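GTP-binding protein (Thermus thermophilus, PDB 2DBY) binds GDP through a P-loop GTPase domain of the OBG family and probably acts as an ATPase that associates with the ribosome and its large subunit. Local coordinates at residues A[302-310]-A[350-358]. Numbering follows the deposited sequence.
Sequences RGTKAPRAA and EGKDYEVQD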
ATOM      1  N   ARG A 302      -5.587   1.080   8.864  1.00 21.00           N
ATOM      2  CA  ARG A 302      -6.950   0.855   9.302  1.00 23.38           C
ATOM      3  C   ARG A 302      -6.870   0.196  10.681  1.00 26.68           C
ATOM      4  O   ARG A 302      -6.109  -0.757  10.879  1.00 23.84           O
ATOM      5  CB  ARG A 302      -7.677  -0.056   8.307  1.00 27.86           C
ATOM      6  CG  ARG A 302      -9.085  -0.474   8.739  1.00 30.58           C
ATOM      7  CD  ARG A 302      -9.906  -1.006   7.560  1.00 41.68           C
ATOM      8  NE  ARG A 302     -10.492   0.076   6.758  1.00 49.88           N
ATOM      9  CZ  ARG A 302      -9.834   0.811   5.861  1.00 51.61           C
ATOM     10  NH1 ARG A 302      -8.547   0.588   5.621  1.00 54.72           N
ATOM     11  NH2 ARG A 302     -10.466   1.784   5.207  1.00 47.53           N
ATOM     12  N   GLY A 303      -7.635   0.725  11.635  1.00 27.06           N
ATOM     13  CA  GLY A 303      -7.625   0.181  12.981  1.00 26.81           C
ATOM     14  C   GLY A 303      -7.008   1.149  13.972  1.00 29.40           C
ATOM     15  O   GLY A 303      -7.195   1.019  15.184  1.00 26.09           O
ATOM     16  N   THR A 304      -6.273   2.123  13.445  1.00 25.80           N
ATOM     17  CA  THR A 304      -5.612   3.153  14.241  1.00 27.92           C
ATOM     18  C   THR A 304      -6.643   4.016  14.982  1.00 29.22           C
ATOM     19  O   THR A 304      -7.612   4.492  14.383  1.00 27.31           O
ATOM     20  CB  THR A 304      -4.745   4.067  13.331  1.00 30.12           C
ATOM     21  OG1 THR A 304      -3.734   3.280  12.683  1.00 26.01           O
ATOM     22  CG2 THR A 304      -4.070   5.178  14.150  1.00 28.77           C
ATOM     23  N   LYS A 305      -6.434   4.198  16.284  1.00 24.54           N
ATOM     24  CA  LYS A 305      -7.332   5.000  17.130  1.00 26.20           C
ATOM     25  C   LYS A 305      -6.972   6.475  17.090  1.00 24.56           C
ATOM     26  O   LYS A 305      -5.876   6.851  16.668  1.00 25.58           O
ATOM     27  CB  LYS A 305      -7.255   4.551  18.587  1.00 31.28           C
ATOM     28  CG  LYS A 305      -7.358   3.069  18.809  1.00 36.77           C
ATOM     29  CD  LYS A 305      -8.745   2.562  18.577  1.00 37.07           C
ATOM     30  CE  LYS A 305      -8.937   1.238  19.311  1.00 41.20           C
ATOM     31  NZ  LYS A 305     -10.323   0.735  19.152  1.00 48.49           N
ATOM     32  N   ALA A 306      -7.885   7.302  17.590  1.00 27.05           N
ATOM     33  CA  ALA A 306      -7.704   8.751  17.590  1.00 26.64           C
ATOM     34  C   ALA A 306      -6.366   9.234  18.161  1.00 24.53           C
ATOM     35  O   ALA A 306      -5.723  10.097  17.581  1.00 24.28           O
ATOM     36  CB  ALA A 306      -8.871   9.409  18.327  1.00 29.03           C
ATOM     37  N   PRO A 307      -5.931   8.683  19.315  1.00 25.28           N
ATOM     38  CA  PRO A 307      -4.657   9.103  19.913  1.00 26.39           C
ATOM     39  C   PRO A 307      -3.451   8.878  19.008  1.00 26.55           C
ATOM     40  O   PRO A 307      -2.602   9.756  18.860  1.00 27.15           O
ATOM     41  CB  PRO A 307      -4.574   8.257  21.189  1.00 27.88           C
ATOM     42  CG  PRO A 307      -6.026   8.015  21.531  1.00 27.90           C
ATOM     43  CD  PRO A 307      -6.640   7.730  20.186  1.00 27.11           C
ATOM     44  N   ARG A 308      -3.358   7.690  18.414  1.00 27.58           N
ATOM     45  CA  ARG A 308      -2.237   7.409  17.535  1.00 27.75           C
ATOM     46  C   ARG A 308      -2.357   8.281  16.301  1.00 25.84           C
ATOM     47  O   ARG A 308      -1.361   8.786  15.787  1.00 27.16           O
ATOM     48  CB  ARG A 308      -2.211   5.941  17.130  1.00 30.73           C
ATOM     49  CG  ARG A 308      -1.075   5.608  16.164  1.00 35.70           C
ATOM     50  CD  ARG A 308      -0.986   4.114  15.964  1.00 38.64           C
ATOM     51  NE  ARG A 308      -0.473   3.455  17.163  1.00 45.59           N
ATOM     52  CZ  ARG A 308      -0.700   2.183  17.476  1.00 47.38           C
ATOM     53  NH1 ARG A 308      -1.444   1.423  16.677  1.00 48.76           N
ATOM     54  NH2 ARG A 308      -0.167   1.665  18.576  1.00 42.78           N
ATOM     55  N   ALA A 309      -3.581   8.475  15.834  1.00 24.51           N
ATOM     56  CA  ALA A 309      -3.787   9.331  14.666  1.00 28.05           C
ATOM     57  C   ALA A 309      -3.251  10.731  14.986  1.00 25.35           C
ATOM     58  O   ALA A 309      -2.520  11.340  14.183  1.00 25.73           O
ATOM     59  CB  ALA A 309      -5.277   9.395  14.319  1.00 26.78           C
ATOM     60  N   ALA A 310      -3.617  11.236  16.164  1.00 26.51           N
ATOM     61  CA  ALA A 310      -3.162  12.557  16.608  1.00 26.73           C
ATOM     62  C   ALA A 310      -1.647  12.613  16.643  1.00 24.67           C
ATOM     63  O   ALA A 310      -1.053  13.649  16.356  1.00 25.15           O
ATOM     64  CB  ALA A 310      -3.721  12.874  18.007  1.00 26.18           C
ATOM     65  N   GLU A 350     -14.653  12.742  20.044  1.00 32.92           N
ATOM     66  CA  GLU A 350     -14.309  11.332  20.189  1.00 32.66           C
ATOM     67  C   GLU A 350     -13.145  11.142  21.141  1.00 28.34           C
ATOM     68  O   GLU A 350     -12.261  12.004  21.243  1.00 30.31           O
ATOM     69  CB  GLU A 350     -13.955  10.732  18.824  1.00 29.93           C
ATOM     70  CG  GLU A 350     -15.089  10.746  17.818  1.00 26.39           C
ATOM     71  CD  GLU A 350     -16.183   9.725  18.120  1.00 31.13           C
ATOM     72  OE1 GLU A 350     -17.099   9.572  17.278  1.00 32.81           O
ATOM     73  OE2 GLU A 350     -16.129   9.077  19.186  1.00 30.70           O
ATOM     74  N   GLY A 351     -13.141   9.999  21.822  1.00 29.65           N
ATOM     75  CA  GLY A 351     -12.094   9.718  22.781  1.00 28.76           C
ATOM     76  C   GLY A 351     -10.995   8.808  22.274  1.00 35.25           C
ATOM     77  O   GLY A 351     -10.856   8.591  21.068  1.00 33.84           O
ATOM     78  N   LYS A 352     -10.226   8.255  23.213  1.00 32.32           N
ATOM     79  CA  LYS A 352      -9.096   7.381  22.904  1.00 35.68           C
ATOM     80  C   LYS A 352      -9.453   6.021  22.299  1.00 34.15           C
ATOM     81  O   LYS A 352      -8.588   5.334  21.760  1.00 36.76           O
ATOM     82  CB  LYS A 352      -8.254   7.182  24.169  1.00 41.53           C
ATOM     83  CG  LYS A 352      -8.022   8.489  24.941  1.00 43.71           C
ATOM     84  CD  LYS A 352      -7.213   8.293  26.212  1.00 48.40           C
ATOM     85  CE  LYS A 352      -7.446   9.452  27.179  1.00 53.08           C
ATOM     86  NZ  LYS A 352      -7.302  10.795  26.539  1.00 50.10           N
ATOM     87  N   ASP A 353     -10.723   5.647  22.370  1.00 32.47           N
ATOM     88  CA  ASP A 353     -11.207   4.362  21.856  1.00 29.28           C
ATOM     89  C   ASP A 353     -11.713   4.436  20.410  1.00 33.89           C
ATOM     90  O   ASP A 353     -12.013   3.413  19.789  1.00 32.63           O
ATOM     91  CB  ASP A 353     -12.368   3.899  22.724  1.00 42.81           C
ATOM     92  CG  ASP A 353     -13.524   4.908  22.720  1.00 51.10           C
ATOM     93  OD1 ASP A 353     -13.293   6.084  23.093  1.00 53.12           O
ATOM     94  OD2 ASP A 353     -14.655   4.532  22.337  1.00 56.51           O
ATOM     95  N   TYR A 354     -11.829   5.650  19.886  1.00 30.76           N
ATOM     96  CA  TYR A 354     -12.347   5.851  18.534  1.00 29.76           C
ATOM     97  C   TYR A 354     -11.409   5.407  17.412  1.00 25.59           C
ATOM     98  O   TYR A 354     -10.265   5.849  17.353  1.00 22.31           O
ATOM     99  CB  TYR A 354     -12.686   7.329  18.336  1.00 24.79           C
ATOM    100  CG  TYR A 354     -13.196   7.629  16.961  1.00 28.29           C
ATOM    101  CD1 TYR A 354     -14.415   7.106  16.524  1.00 28.89           C
ATOM    102  CD2 TYR A 354     -12.454   8.415  16.075  1.00 29.28           C
ATOM    103  CE1 TYR A 354     -14.886   7.354  15.246  1.00 30.76           C
ATOM    104  CE2 TYR A 354     -12.916   8.675  14.783  1.00 24.93           C
ATOM    105  CZ  TYR A 354     -14.135   8.137  14.378  1.00 27.67           C
ATOM    106  OH  TYR A 354     -14.612   8.370  13.112  1.00 27.94           O
ATOM    107  N   GLU A 355     -11.898   4.527  16.537  1.00 26.40           N
ATOM    108  CA  GLU A 355     -11.113   4.084  15.391  1.00 29.87           C
ATOM    109  C   GLU A 355     -11.386   5.067  14.248  1.00 29.94           C
ATOM    110  O   GLU A 355     -12.543   5.258  13.838  1.00 26.80           O
ATOM    111  CB  GLU A 355     -11.505   2.657  14.979  1.00 34.17           C
ATOM    112  CG  GLU A 355     -10.758   1.588  15.781  1.00 39.74           C
ATOM    113  CD  GLU A 355     -11.330   0.191  15.616  1.00 45.24           C
ATOM    114  OE1 GLU A 355     -11.636  -0.209  14.472  1.00 43.82           O
ATOM    115  OE2 GLU A 355     -11.463  -0.514  16.639  1.00 47.23           O
ATOM    116  N   VAL A 356     -10.326   5.691  13.739  1.00 27.69           N
ATOM    117  CA  VAL A 356     -10.467   6.664  12.661  1.00 24.91           C
ATOM    118  C   VAL A 356     -11.042   6.029  11.406  1.00 24.95           C
ATOM    119  O   VAL A 356     -10.733   4.883  11.068  1.00 23.97           O
ATOM    120  CB  VAL A 356      -9.121   7.322  12.328  1.00 23.61           C
ATOM    121  CG1 VAL A 356      -9.297   8.321  11.183  1.00 25.57           C
ATOM    122  CG2 VAL A 356      -8.583   8.045  13.559  1.00 26.21           C
ATOM    123  N   GLN A 357     -11.883   6.775  10.706  1.00 24.21           N
ATOM    124  CA  GLN A 357     -12.493   6.258   9.491  1.00 21.35           C
ATOM    125  C   GLN A 357     -11.965   7.061   8.313  1.00 19.38           C
ATOM    126  O   GLN A 357     -11.635   8.228   8.459  1.00 23.16           O
ATOM    127  CB  GLN A 357     -14.020   6.389   9.575  1.00 25.43           C
ATOM    128  CG  GLN A 357     -14.652   5.520  10.655  1.00 34.25           C
ATOM    129  CD  GLN A 357     -16.132   5.837  10.854  1.00 42.15           C
ATOM    130  OE1 GLN A 357     -16.490   6.803  11.536  1.00 47.36           O
ATOM    131  NE2 GLN A 357     -16.996   5.036  10.238  1.00 42.01           N
ATOM    132  N   ASP A 358     -11.878   6.431   7.150  1.00 20.55           N
ATOM    133  CA  ASP A 358     -11.388   7.138   5.991  1.00 17.33           C
ATOM    134  C   ASP A 358     -12.284   8.364   5.751  1.00 20.08           C
ATOM    135  O   ASP A 358     -13.513   8.278   5.851  1.00 19.47           O
ATOM    136  CB  ASP A 358     -11.427   6.226   4.773  1.00 19.42           C
ATOM    137  CG  ASP A 358     -10.775   6.848   3.580  1.00 19.80           C
ATOM    138  OD1 ASP A 358     -11.471   7.521   2.788  1.00 25.15           O
ATOM    139  OD2 ASP A 358      -9.554   6.667   3.449  1.00 20.57           O
TER
HETATM  140  O   HOH W   1      -8.708   3.354  11.971  1.00 27.49           O
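A306 CB meets the ring of Y354 at its edge, near the ring plane, while E350 CG lies over one face, 3.7 Å above the plane and offset toward the rim. The hydroxyl of that ring reaches D360. The P307 ring packs on K352, P307 CG lying 3.4 Å from K352 CA, and the two side chains cross at about a right angle; K352 NZ continues to the carbonyls of F321 and I322. The backbones form a single bridge at K305 and E355: V356 N donates to T304 O at 3.0 Å, and A306 N to Y354 O at 2.8 Å. This ties the start of helix 306-313, with K305 at its N-cap, to the loop joining strands 348-350 and 360-365 in the C-terminal, ubiquitin-like domain, away from the GDP site. A water bonded to G303 N, T304 O and V356 O extends the join. K305 bends at chi2 (-72°), bringing NZ to the anti lone pair of E355 OE2 in a 3.0 Å salt bridge; the same NZ sits above the carbonyl plane of D353, 3.2 Å from its O. On the buried side, V356 CG2 packs 3.7 Å from A309 CB, with F287 touching both side chains.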